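Local coordinates for uncharacterized protein (Methanosarcina mazei, PDB 3R6A), which is of unknown function but belongs to the glyoxalase/bleomycin resistance/dioxygenase superfamily, whose modules place a curved beta-sheet against helices, at residues 41-46 against 58-63. Sequence-based numbering, arbitrary orientation.
Sequences TGVELA and EEALKP
Val43 CG2 stands over one face of the Ala60-Leu61 peptide, near its oxygen end and 4.0 Å from Ala60 O. The other methyl of the contact, Ala60 CB, meets the Gly42-Val43 peptide differently: it lies 3.7 Å from Gly42 O, beyond the oxygen and well off the plane of the peptide. The two methyls also meet each other, CG2 of Val43 and CB of Ala60 being 4.1 Å apart. No hydrogen bond links the segments, which touch by van der Waals packing alone. Val43 CG1 is anti to its backbone N (chi1 176°), leaving CG2 as the branch that reaches the helix. In this glyoxalase-type fold, built of βαβββ modules, strand 44-48 pairs with strand 51-55 in the mixed sheet, and the contact joins the lead-in to strand 44-48 with the short helix 58-61, which comes after strand 51-55 in the chain. Gly42 lies in the loop before the strand, in a backbone shape that glycine adopts readily, and its CA comes within 6.5 Å of Ala60 CA. Val43 also touches Ile54 of strand 51-55 and Phe64; Leu61 likewise rests on Ile54, while Ala60 N is hydrogen-bonded to Ser57 OG.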
ATOM      1  N   THR B  41     -18.903  11.283   1.807  1.00 36.51           N
ATOM      2  CA  THR B  41     -19.395  11.618   3.136  1.00 36.96           C
ATOM      3  C   THR B  41     -19.209  10.406   4.052  1.00 35.12           C
ATOM      4  O   THR B  41     -19.211   9.264   3.591  1.00 35.13           O
ATOM      5  CB  THR B  41     -20.893  12.001   3.089  1.00 38.75           C
ATOM      6  OG1 THR B  41     -21.355  12.304   4.411  1.00 41.09           O
ATOM      7  CG2 THR B  41     -21.720  10.855   2.514  1.00 39.38           C
ATOM      8  N   GLY B  42     -19.029  10.654   5.344  1.00 33.59           N
ATOM      9  CA  GLY B  42     -18.853   9.556   6.279  1.00 31.50           C
ATOM     10  C   GLY B  42     -17.494   8.884   6.198  1.00 29.19           C
ATOM     11  O   GLY B  42     -17.290   7.800   6.746  1.00 28.47           O
ATOM     12  N   VAL B  43     -16.561   9.526   5.506  1.00 27.84           N
ATOM     13  CA  VAL B  43     -15.211   8.995   5.369  1.00 24.84           C
ATOM     14  C   VAL B  43     -14.230  10.148   5.522  1.00 22.81           C
ATOM     15  O   VAL B  43     -14.447  11.226   4.970  1.00 20.98           O
ATOM     16  CB  VAL B  43     -15.001   8.326   3.990  1.00 28.29           C
ATOM     17  CG1 VAL B  43     -13.565   7.870   3.844  1.00 29.19           C
ATOM     18  CG2 VAL B  43     -15.939   7.137   3.842  1.00 29.49           C
ATOM     19  N   GLU B  44     -13.172   9.920   6.296  1.00 19.73           N
ATOM     20  CA  GLU B  44     -12.147  10.933   6.520  1.00 19.97           C
ATOM     21  C   GLU B  44     -10.832  10.393   5.967  1.00 17.86           C
ATOM     22  O   GLU B  44     -10.518   9.213   6.147  1.00 18.15           O
ATOM     23  CB  GLU B  44     -11.976  11.221   8.015  1.00 22.54           C
ATOM     24  CG  GLU B  44     -13.212  11.759   8.744  1.00 26.78           C
ATOM     25  CD  GLU B  44     -13.717  13.082   8.193  1.00 28.79           C
ATOM     26  OE1 GLU B  44     -12.891  13.909   7.749  1.00 30.35           O
ATOM     27  OE2 GLU B  44     -14.948  13.304   8.224  1.00 32.18           O
ATOM     28  N   LEU B  45     -10.068  11.257   5.312  1.00 14.43           N
ATOM     29  CA  LEU B  45      -8.798  10.856   4.718  1.00 15.93           C
ATOM     30  C   LEU B  45      -7.607  11.615   5.293  1.00 15.91           C
ATOM     31  O   LEU B  45      -7.624  12.841   5.371  1.00 16.68           O
ATOM     32  CB  LEU B  45      -8.844  11.089   3.207  1.00 15.83           C
ATOM     33  CG  LEU B  45      -7.624  10.637   2.404  1.00 18.55           C
ATOM     34  CD1 LEU B  45      -7.541   9.118   2.437  1.00 17.94           C
ATOM     35  CD2 LEU B  45      -7.729  11.130   0.971  1.00 18.12           C
ATOM     36  N   ALA B  46      -6.573  10.879   5.686  1.00 14.58           N
ATOM     37  CA  ALA B  46      -5.357  11.491   6.215  1.00 14.15           C
ATOM     38  C   ALA B  46      -4.147  10.811   5.587  1.00 14.59           C
ATOM     39  O   ALA B  46      -4.225   9.657   5.162  1.00 15.59           O
ATOM     40  CB  ALA B  46      -5.300  11.335   7.730  1.00 15.45           C
ATOM     41  N   GLU B  58     -17.540   0.483   9.263  1.00 30.91           N
ATOM     42  CA  GLU B  58     -17.204  -0.684   8.458  1.00 33.12           C
ATOM     43  C   GLU B  58     -17.985  -0.686   7.150  1.00 33.13           C
ATOM     44  O   GLU B  58     -17.500  -1.175   6.133  1.00 33.69           O
ATOM     45  CB  GLU B  58     -17.480  -1.972   9.240  1.00 35.56           C
ATOM     46  CG  GLU B  58     -16.470  -2.241  10.352  1.00 40.30           C
ATOM     47  CD  GLU B  58     -15.065  -2.500   9.823  1.00 43.68           C
ATOM     48  OE1 GLU B  58     -14.532  -1.647   9.080  1.00 45.02           O
ATOM     49  OE2 GLU B  58     -14.488  -3.561  10.155  1.00 45.97           O
ATOM     50  N   GLU B  59     -19.188  -0.122   7.175  1.00 34.29           N
ATOM     51  CA  GLU B  59     -20.016  -0.070   5.977  1.00 34.82           C
ATOM     52  C   GLU B  59     -19.500   0.995   5.013  1.00 33.44           C
ATOM     53  O   GLU B  59     -19.418   0.768   3.808  1.00 34.33           O
ATOM     54  CB  GLU B  59     -21.472   0.238   6.342  1.00 37.11           C
ATOM     55  CG  GLU B  59     -21.998  -0.534   7.545  1.00 40.54           C
ATOM     56  CD  GLU B  59     -21.483   0.024   8.863  1.00 41.28           C
ATOM     57  OE1 GLU B  59     -21.753   1.211   9.145  1.00 44.38           O
ATOM     58  OE2 GLU B  59     -20.813  -0.716   9.614  1.00 42.60           O
ATOM     59  N   ALA B  60     -19.150   2.160   5.551  1.00 30.76           N
ATOM     60  CA  ALA B  60     -18.645   3.257   4.734  1.00 29.60           C
ATOM     61  C   ALA B  60     -17.298   2.912   4.096  1.00 27.31           C
ATOM     62  O   ALA B  60     -16.995   3.360   2.993  1.00 28.51           O
ATOM     63  CB  ALA B  60     -18.512   4.519   5.586  1.00 29.71           C
ATOM     64  N   LEU B  61     -16.503   2.107   4.797  1.00 27.17           N
ATOM     65  CA  LEU B  61     -15.179   1.703   4.325  1.00 25.66           C
ATOM     66  C   LEU B  61     -15.192   0.571   3.303  1.00 26.38           C
ATOM     67  O   LEU B  61     -14.282   0.461   2.480  1.00 23.45           O
ATOM     68  CB  LEU B  61     -14.313   1.263   5.510  1.00 25.28           C
ATOM     69  CG  LEU B  61     -13.894   2.290   6.561  1.00 26.24           C
ATOM     70  CD1 LEU B  61     -13.220   1.578   7.722  1.00 25.21           C
ATOM     71  CD2 LEU B  61     -12.954   3.310   5.939  1.00 26.37           C
ATOM     72  N   LYS B  62     -16.221  -0.270   3.357  1.00 26.35           N
ATOM     73  CA  LYS B  62     -16.316  -1.415   2.457  1.00 27.74           C
ATOM     74  C   LYS B  62     -15.895  -1.156   1.006  1.00 26.80           C
ATOM     75  O   LYS B  62     -14.990  -1.815   0.497  1.00 26.30           O
ATOM     76  CB  LYS B  62     -17.731  -2.002   2.490  1.00 30.90           C
ATOM     77  CG  LYS B  62     -17.832  -3.362   1.812  1.00 33.36           C
ATOM     78  CD  LYS B  62     -19.213  -3.997   1.963  1.00 35.91           C
ATOM     79  CE  LYS B  62     -20.271  -3.283   1.130  1.00 37.92           C
ATOM     80  NZ  LYS B  62     -21.554  -4.051   1.106  1.00 39.40           N
ATOM     81  N   PRO B  63     -16.538  -0.194   0.324  1.00 25.82           N
ATOM     82  CA  PRO B  63     -16.172   0.086  -1.067  1.00 25.29           C
ATOM     83  C   PRO B  63     -14.731   0.563  -1.261  1.00 25.08           C
ATOM     84  O   PRO B  63     -14.129   0.329  -2.311  1.00 24.72           O
ATOM     85  CB  PRO B  63     -17.199   1.135  -1.487  1.00 25.89           C
ATOM     86  CG  PRO B  63     -17.465   1.861  -0.219  1.00 27.82           C
ATOM     87  CD  PRO B  63     -17.582   0.739   0.783  1.00 25.88           C
TER